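Local atomic coordinates of endoribonuclease AbiQ (Lactococcus lactis, PDB entry 4GLK), a protein that acts as the endoribonuclease toxin of a type III toxin-antitoxin system in antiviral defence and is neutralised by its cognate antitoxin RNA, AntiQ. Residues L3-V8 with T33-V38; D43-I48 with V95-L100; V71-E76 with L84-H89. The protein carries 1 engineered substitution. All coordinates share one frame; numbering follows the deposited sequence.

Contact 1: L3-V8 with T33-V38; sequences LRFFTV and TYVGVV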
# COMPACT_ATOMS: atom_id res chain seq x y z
N LEU A 3 11.78 -3.82 2.12
CA LEU A 3 10.62 -3.50 1.28
C LEU A 3 10.71 -4.30 -0.06
O LEU A 3 11.78 -4.37 -0.67
CB LEU A 3 10.62 -1.99 1.00
CG LEU A 3 9.54 -1.09 1.61
CD1 LEU A 3 8.94 -1.66 2.87
CD2 LEU A 3 10.09 0.32 1.85
N ARG A 4 9.59 -4.89 -0.50
CA ARG A 4 9.51 -5.69 -1.72
C ARG A 4 8.16 -5.51 -2.33
O ARG A 4 7.24 -5.08 -1.65
CB ARG A 4 9.62 -7.18 -1.36
CG ARG A 4 10.99 -7.72 -1.31
CD ARG A 4 11.31 -8.12 0.09
NE ARG A 4 10.67 -9.37 0.49
CZ ARG A 4 10.61 -9.77 1.75
NH1 ARG A 4 11.12 -9.02 2.72
NH2 ARG A 4 10.05 -10.93 2.06
N PHE A 5 8.00 -6.00 -3.58
CA PHE A 5 6.72 -5.96 -4.29
C PHE A 5 5.96 -7.25 -4.10
O PHE A 5 6.53 -8.34 -4.13
CB PHE A 5 6.92 -5.69 -5.79
CG PHE A 5 7.35 -4.29 -6.18
CD1 PHE A 5 6.54 -3.19 -5.90
CD2 PHE A 5 8.51 -4.08 -6.92
CE1 PHE A 5 6.90 -1.91 -6.32
CE2 PHE A 5 8.88 -2.79 -7.31
CZ PHE A 5 8.07 -1.72 -7.01
N PHE A 6 4.66 -7.12 -3.93
CA PHE A 6 3.81 -8.28 -3.74
C PHE A 6 2.50 -8.05 -4.42
O PHE A 6 2.13 -6.90 -4.72
CB PHE A 6 3.49 -8.48 -2.25
CG PHE A 6 4.65 -8.84 -1.36
CD1 PHE A 6 5.05 -10.16 -1.20
CD2 PHE A 6 5.33 -7.85 -0.66
CE1 PHE A 6 6.14 -10.48 -0.39
CE2 PHE A 6 6.41 -8.18 0.15
CZ PHE A 6 6.80 -9.50 0.30
N THR A 7 1.76 -9.15 -4.59
CA THR A 7 0.37 -9.14 -4.96
C THR A 7 -0.30 -9.90 -3.82
O THR A 7 0.37 -10.53 -2.99
CB THR A 7 0.08 -9.70 -6.38
OG1 THR A 7 0.39 -11.09 -6.45
CG2 THR A 7 0.75 -8.89 -7.51
N VAL A 8 -1.61 -9.78 -3.75
CA VAL A 8 -2.39 -10.46 -2.73
C VAL A 8 -3.35 -11.38 -3.49
O VAL A 8 -3.69 -11.08 -4.65
CB VAL A 8 -3.11 -9.45 -1.78
CG1 VAL A 8 -3.84 -10.17 -0.65
CG2 VAL A 8 -2.12 -8.44 -1.20
N THR A 33 -0.59 -3.85 -7.20
CA THR A 33 0.77 -4.08 -6.70
C THR A 33 0.86 -3.43 -5.35
O THR A 33 0.42 -2.30 -5.15
CB THR A 33 1.90 -3.77 -7.70
OG1 THR A 33 2.86 -2.87 -7.13
CG2 THR A 33 1.42 -3.33 -9.04
N TYR A 34 1.34 -4.22 -4.40
CA TYR A 34 1.49 -3.85 -3.02
C TYR A 34 2.96 -3.82 -2.68
O TYR A 34 3.77 -4.51 -3.31
CB TYR A 34 0.77 -4.90 -2.13
CG TYR A 34 -0.73 -4.72 -2.10
CD1 TYR A 34 -1.55 -5.30 -3.05
CD2 TYR A 34 -1.32 -3.93 -1.11
CE1 TYR A 34 -2.92 -5.10 -3.04
CE2 TYR A 34 -2.70 -3.74 -1.08
CZ TYR A 34 -3.50 -4.33 -2.05
OH TYR A 34 -4.85 -4.12 -2.00
N VAL A 35 3.31 -3.03 -1.66
CA VAL A 35 4.66 -2.93 -1.13
C VAL A 35 4.59 -3.17 0.37
O VAL A 35 3.67 -2.68 1.04
CB VAL A 35 5.40 -1.61 -1.46
CG1 VAL A 35 6.90 -1.78 -1.21
CG2 VAL A 35 5.15 -1.16 -2.91
N GLY A 36 5.57 -3.90 0.88
CA GLY A 36 5.65 -4.18 2.31
C GLY A 36 6.92 -4.87 2.73
O GLY A 36 7.72 -5.27 1.88
N VAL A 37 7.11 -5.06 4.05
CA VAL A 37 6.22 -4.63 5.15
C VAL A 37 6.55 -3.18 5.51
O VAL A 37 7.71 -2.82 5.67
CB VAL A 37 6.32 -5.57 6.39
CG1 VAL A 37 5.30 -5.20 7.45
CG2 VAL A 37 6.17 -7.03 5.98
N VAL A 38 5.51 -2.36 5.59
CA VAL A 38 5.62 -0.94 5.89
C VAL A 38 5.34 -0.70 7.37
O VAL A 38 5.74 0.32 7.93
CB VAL A 38 4.65 -0.13 4.99
CG1 VAL A 38 4.94 -0.38 3.50
CG2 VAL A 38 3.18 -0.42 5.32

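Contact 2: D43-I48 with V95-L100; sequences DFNYFI and VPDSEL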
# COMPACT_ATOMS: atom_id res chain seq x y z
N ASP A 43 1.53 -8.44 15.10
CA ASP A 43 1.45 -9.79 14.53
C ASP A 43 1.11 -9.63 13.05
O ASP A 43 1.38 -10.52 12.24
CB ASP A 43 0.35 -10.60 15.24
CG ASP A 43 0.13 -12.00 14.68
OD1 ASP A 43 1.13 -12.70 14.42
OD2 ASP A 43 -1.05 -12.38 14.50
N PHE A 44 0.52 -8.48 12.71
CA PHE A 44 0.07 -8.12 11.37
C PHE A 44 1.11 -7.41 10.55
O PHE A 44 1.74 -6.47 11.03
CB PHE A 44 -1.20 -7.28 11.43
CG PHE A 44 -2.32 -7.97 12.16
CD1 PHE A 44 -3.11 -8.91 11.52
CD2 PHE A 44 -2.56 -7.71 13.51
CE1 PHE A 44 -4.15 -9.55 12.20
CE2 PHE A 44 -3.60 -8.35 14.18
CZ PHE A 44 -4.40 -9.25 13.52
N ASN A 45 1.25 -7.85 9.31
CA ASN A 45 2.12 -7.22 8.33
C ASN A 45 1.26 -6.43 7.38
O ASN A 45 0.31 -6.96 6.81
CB ASN A 45 2.96 -8.24 7.60
CG ASN A 45 4.00 -8.92 8.46
OD1 ASN A 45 4.72 -8.30 9.27
ND2 ASN A 45 4.13 -10.22 8.28
N TYR A 46 1.56 -5.14 7.25
CA TYR A 46 0.82 -4.17 6.45
C TYR A 46 1.48 -3.90 5.12
O TYR A 46 2.69 -3.70 5.04
CB TYR A 46 0.63 -2.88 7.22
CG TYR A 46 -0.61 -2.90 8.07
CD1 TYR A 46 -0.61 -3.48 9.34
CD2 TYR A 46 -1.81 -2.39 7.58
CE1 TYR A 46 -1.77 -3.51 10.12
CE2 TYR A 46 -2.97 -2.41 8.35
CZ TYR A 46 -2.94 -2.97 9.61
OH TYR A 46 -4.11 -3.02 10.32
N PHE A 47 0.66 -3.90 4.08
CA PHE A 47 1.08 -3.69 2.71
C PHE A 47 0.31 -2.52 2.10
O PHE A 47 -0.90 -2.47 2.26
CB PHE A 47 0.90 -4.99 1.91
CG PHE A 47 1.79 -6.08 2.48
CD1 PHE A 47 3.09 -6.26 2.01
CD2 PHE A 47 1.37 -6.86 3.55
CE1 PHE A 47 3.94 -7.19 2.59
CE2 PHE A 47 2.23 -7.81 4.12
CZ PHE A 47 3.50 -7.97 3.63
N ILE A 48 1.02 -1.59 1.43
CA ILE A 48 0.46 -0.40 0.79
C ILE A 48 0.27 -0.64 -0.72
O ILE A 48 1.23 -1.05 -1.40
CB ILE A 48 1.34 0.85 1.02
CG1 ILE A 48 1.65 1.08 2.51
CG2 ILE A 48 0.70 2.12 0.43
CD1 ILE A 48 2.61 2.22 2.78
N VAL A 95 -2.13 -8.39 5.75
CA VAL A 95 -2.19 -9.57 4.89
C VAL A 95 -1.56 -10.77 5.61
O VAL A 95 -0.38 -10.70 5.97
CB VAL A 95 -1.54 -9.36 3.47
CG1 VAL A 95 -1.68 -10.62 2.60
CG2 VAL A 95 -2.13 -8.15 2.76
N PRO A 96 -2.32 -11.87 5.80
CA PRO A 96 -1.71 -13.07 6.42
C PRO A 96 -0.64 -13.62 5.48
O PRO A 96 -0.72 -13.43 4.27
CB PRO A 96 -2.88 -14.06 6.51
CG PRO A 96 -4.12 -13.24 6.29
CD PRO A 96 -3.71 -12.12 5.39
N ASP A 97 0.39 -14.26 6.04
CA ASP A 97 1.51 -14.84 5.28
C ASP A 97 1.07 -15.68 4.06
O ASP A 97 1.72 -15.61 3.01
CB ASP A 97 2.39 -15.69 6.22
CG ASP A 97 3.09 -14.93 7.34
OD1 ASP A 97 3.75 -13.90 7.05
OD2 ASP A 97 3.02 -15.39 8.51
N SER A 98 -0.00 -16.46 4.19
CA SER A 98 -0.52 -17.36 3.15
C SER A 98 -1.07 -16.68 1.91
O SER A 98 -1.09 -17.30 0.84
CB SER A 98 -1.61 -18.26 3.74
OG SER A 98 -2.72 -17.49 4.15
N GLU A 99 -1.53 -15.43 2.04
CA GLU A 99 -2.17 -14.69 0.94
C GLU A 99 -1.24 -13.74 0.22
O GLU A 99 -1.64 -13.11 -0.76
CB GLU A 99 -3.46 -14.00 1.47
CG GLU A 99 -4.41 -14.96 2.18
CD GLU A 99 -4.74 -16.25 1.45
OE1 GLU A 99 -4.38 -17.33 1.98
OE2 GLU A 99 -5.36 -16.20 0.36
N LEU A 100 0.01 -13.65 0.68
CA LEU A 100 1.03 -12.78 0.11
C LEU A 100 1.74 -13.47 -1.07
O LEU A 100 2.24 -14.57 -0.91
CB LEU A 100 2.05 -12.46 1.19
CG LEU A 100 2.09 -11.08 1.79
CD1 LEU A 100 3.50 -10.77 2.19
CD2 LEU A 100 1.52 -9.97 0.84
O HOH W 1 -0.22 -10.37 8.71
O HOH W 2 2.13 -11.41 6.78

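Contact 3: V71-E76 with L84-H89; sequences VTRLFE and LGYLLH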
# COMPACT_ATOMS: atom_id res chain seq x y z
N VAL A 71 -0.85 10.05 1.22
CA VAL A 71 -0.21 9.55 0.01
C VAL A 71 1.25 9.97 0.00
O VAL A 71 1.54 11.13 0.28
CB VAL A 71 -0.94 10.08 -1.26
CG1 VAL A 71 -0.08 9.93 -2.51
CG2 VAL A 71 -2.30 9.40 -1.46
N THR A 72 2.17 9.01 -0.30
CA THR A 72 3.58 9.32 -0.51
C THR A 72 3.84 9.31 -2.01
O THR A 72 3.54 8.33 -2.69
CB THR A 72 4.53 8.36 0.23
OG1 THR A 72 4.28 8.48 1.61
CG2 THR A 72 5.99 8.72 0.02
N ARG A 73 4.47 10.37 -2.49
CA ARG A 73 4.85 10.53 -3.90
C ARG A 73 6.21 9.88 -4.15
O ARG A 73 7.16 10.09 -3.40
CB ARG A 73 4.87 12.02 -4.24
CG ARG A 73 3.52 12.69 -4.07
CD ARG A 73 3.64 14.18 -4.23
NE ARG A 73 4.09 14.56 -5.57
CZ ARG A 73 4.64 15.73 -5.88
NH1 ARG A 73 4.82 16.65 -4.94
NH2 ARG A 73 5.01 15.99 -7.12
N LEU A 74 6.30 9.06 -5.18
CA LEU A 74 7.53 8.33 -5.49
C LEU A 74 8.27 9.08 -6.56
O LEU A 74 7.65 9.65 -7.46
CB LEU A 74 7.22 6.90 -5.97
CG LEU A 74 6.94 5.77 -4.95
CD1 LEU A 74 6.97 6.21 -3.49
CD2 LEU A 74 5.67 5.03 -5.31
N PHE A 75 9.59 9.14 -6.45
CA PHE A 75 10.44 9.84 -7.40
C PHE A 75 11.56 8.92 -7.85
O PHE A 75 11.66 7.79 -7.36
CB PHE A 75 10.97 11.16 -6.79
CG PHE A 75 9.85 12.10 -6.41
CD1 PHE A 75 9.24 12.91 -7.37
CD2 PHE A 75 9.37 12.15 -5.10
CE1 PHE A 75 8.17 13.74 -7.03
CE2 PHE A 75 8.33 13.02 -4.75
CZ PHE A 75 7.74 13.80 -5.72
N GLU A 76 12.37 9.38 -8.80
CA GLU A 76 13.47 8.60 -9.32
C GLU A 76 14.76 9.05 -8.67
O GLU A 76 15.06 10.23 -8.70
CB GLU A 76 13.54 8.77 -10.85
CG GLU A 76 14.63 7.99 -11.53
CD GLU A 76 14.60 8.04 -13.04
OE1 GLU A 76 13.80 8.80 -13.63
OE2 GLU A 76 15.40 7.31 -13.65
N LEU A 84 7.26 9.04 -10.21
CA LEU A 84 7.13 7.65 -10.66
C LEU A 84 5.83 6.97 -10.25
O LEU A 84 5.41 6.00 -10.88
CB LEU A 84 8.33 6.86 -10.08
CG LEU A 84 9.55 6.54 -10.97
CD1 LEU A 84 9.96 7.70 -11.84
CD2 LEU A 84 10.73 6.10 -10.12
N GLY A 85 5.21 7.46 -9.18
CA GLY A 85 3.97 6.89 -8.67
C GLY A 85 3.56 7.36 -7.29
O GLY A 85 4.08 8.37 -6.80
N TYR A 86 2.61 6.65 -6.66
CA TYR A 86 2.04 7.00 -5.35
C TYR A 86 1.76 5.81 -4.47
O TYR A 86 1.16 4.83 -4.90
CB TYR A 86 0.68 7.74 -5.50
CG TYR A 86 0.69 8.84 -6.54
CD1 TYR A 86 1.24 10.09 -6.26
CD2 TYR A 86 0.22 8.61 -7.83
CE1 TYR A 86 1.29 11.09 -7.23
CE2 TYR A 86 0.28 9.60 -8.81
CZ TYR A 86 0.80 10.84 -8.50
OH TYR A 86 0.82 11.85 -9.44
N LEU A 87 2.09 5.97 -3.18
CA LEU A 87 1.77 5.01 -2.15
C LEU A 87 0.56 5.53 -1.45
O LEU A 87 0.55 6.67 -0.99
CB LEU A 87 2.90 4.87 -1.15
CG LEU A 87 4.09 4.10 -1.57
CD1 LEU A 87 5.13 4.23 -0.49
CD2 LEU A 87 3.74 2.63 -1.79
N LEU A 88 -0.46 4.70 -1.36
CA LEU A 88 -1.73 5.09 -0.75
C LEU A 88 -1.84 4.49 0.65
O LEU A 88 -2.51 3.48 0.83
CB LEU A 88 -2.85 4.58 -1.67
CG LEU A 88 -3.33 5.52 -2.80
CD1 LEU A 88 -2.24 5.82 -3.80
CD2 LEU A 88 -4.51 4.90 -3.52
N HIS A 89 -1.15 5.09 1.64
CA HIS A 89 -1.13 4.66 3.07
C HIS A 89 -2.52 4.42 3.65
O HIS A 89 -2.71 3.47 4.40
CB HIS A 89 -0.39 5.69 3.94
CG HIS A 89 1.04 5.88 3.59
ND1 HIS A 89 2.05 5.19 4.25
CD2 HIS A 89 1.61 6.69 2.67
CE1 HIS A 89 3.18 5.60 3.71
NE2 HIS A 89 2.97 6.51 2.77
O HOH W 3 4.86 10.89 -7.96

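Contact 1: L3-V8 with T33-V38
Phe6 and Tyr34 form a hydrogen-bonded pair in which both bonds are short: Phe6 N to Tyr34 O and Tyr34 N to Phe6 O are each 2.8 Å long. The next exchange, between Arg4 and Gly36, is slacker, with Gly36 N 3.3 Å from Arg4 O. Between them sits the non-hydrogen-bonded pair Phe5 and Val35, whose side chains run next to each other toward the helix side of the sheet, Phe5 CD1 3.9 Å from Val35 CG2. Both press on helix 110-124, through Met115, Leu119 and Met122. The strands are antiparallel neighbours in the six-stranded sheet of this ToxN-family toxin, here strongly twisted at 127° between their directions. At one end Val8 lays CG2 over a face of the Tyr34 ring, 4.0 Å from its centroid; with CG2 beside the backbone N (chi1 -175° for CG1), that methyl is the one turned to the ring. At the other, Leu3 CD1 reaches Val37 O at 3.3 Å, just past the cis peptide bond that precedes Val37. Toward Arg4 the contact loosens: its side chain is exposed, NH1 bonds to the carbonyl of Thr2, and Gly36 places no side chain beside it.

Contact 2: D43-I48 with V95-L100
Val95 O is gripped by two waters, and both lead to Asn45. One donates to Val95 O at 2.8 Å and accepts from the backbone Asn45 N; the other donates to Val95 O at 2.7 Å and accepts from Asn45 ND2. The second water also donates to Asp97 OD1, tying amide and carboxylate together although Asn45 ND2 and Asp97 OD1 stand 3.9 Å apart. With CG beside its backbone N (chi1 -68°), Asn45 turns its amide to the loop. The direct link is Val95 N to Asn45 O, 3.0 Å long and almost straight at 163°.

Deeper in, Phe47 takes over. Val95 comes in across its side chain, CG2 lying 3.8 Å from Phe47 CD2. Leu100 arrives from the opposite direction with CD2 over one ring face in a CH-pi contact, although the exact placement of this leucine is doubtful. The same ring meets Phe6 edge to face.

The link between Asn45 and Val95 resembles an antiparallel hydrogen-bonded pair in which a water stands in for the second bond, at the end of an antiparallel strand pair, where strand 79-94 parts from strand 45-52 and the chain loops away toward strand 100-102.

Contact 3: V71-E76 with L84-H89
Segments 71-76 and 84-89 run antiparallel, 158° between their directions, as the two arms of the beta hairpin that forms one edge of the antiparallel sheet. Thr72 and Leu87 make the regular hydrogen-bonded pair: Thr72 N gives to Leu87 O at 2.9 Å and Leu87 N returns to Thr72 O, both donors lying in the carbonyl planes. Further along, the pattern slips. Leu74 N still finds Gly85 O, but Leu74 O accepts from Leu84 N at 2.8 Å, with the donor well above the carbonyl plane. Two residues, Leu84 and Gly85, therefore face Leu74, consistent with a beta bulge. A water donates to both Leu74 O and Gly85 O, bridging the two carbonyls at this uneven spot. At this far end Leu84 CD1 reaches Glu76 CB.

The side chains sort onto two faces. Val71, Arg73, Tyr86 and Leu88 share one, covered in part by helix 58-66. There Val71 CG1 touches Tyr86 CB at 3.8 Å, and the Arg73 chain runs beside the tyrosine, its CG at the ring edge. Arg73 bends at chi3 (63°), and its guanidinium presents a face to the edge of the Phe75 ring, whose CZ lies 3.6 Å above the guanidinium plane.

On the other face Leu74 and Leu87 meet nearly perpendicular to each other, CD1 to CD1 4.0 Å apart, beneath Met122 of helix 110-124. The polar member of this face is Thr72. Its OG1 stands beside the backbone N (chi1 -61°), aimed at His89, whose other ring nitrogen, ND1, bonds to Ser133 OG of helix 126-143. Thr72 OG1 approaches near the plane of the imidazole, at its edge, and makes a hydrogen bond of 2.6 Å with His89 NE2.

Overall arrangement
All three contacts belong to one antiparallel sheet. Contacts 1 and 3 are buried strand pairings on either side of strand 45-52, whereas contact 2 is only partly buried and joins that strand to a loop. Chemistry follows place: the two strand pairings rely mainly on direct backbone bonds and apolar side chains under the helices, with the Thr72-His89 bond added in contact 3, while contact 2 adds waters to a single direct backbone bond and sets one aromatic ring inside. Ile48, on the strand of contact 2 though not itself touching 95-100, joins contacts 1 and 3, bonding through its O to Val35 N and packing on Leu87 and His89.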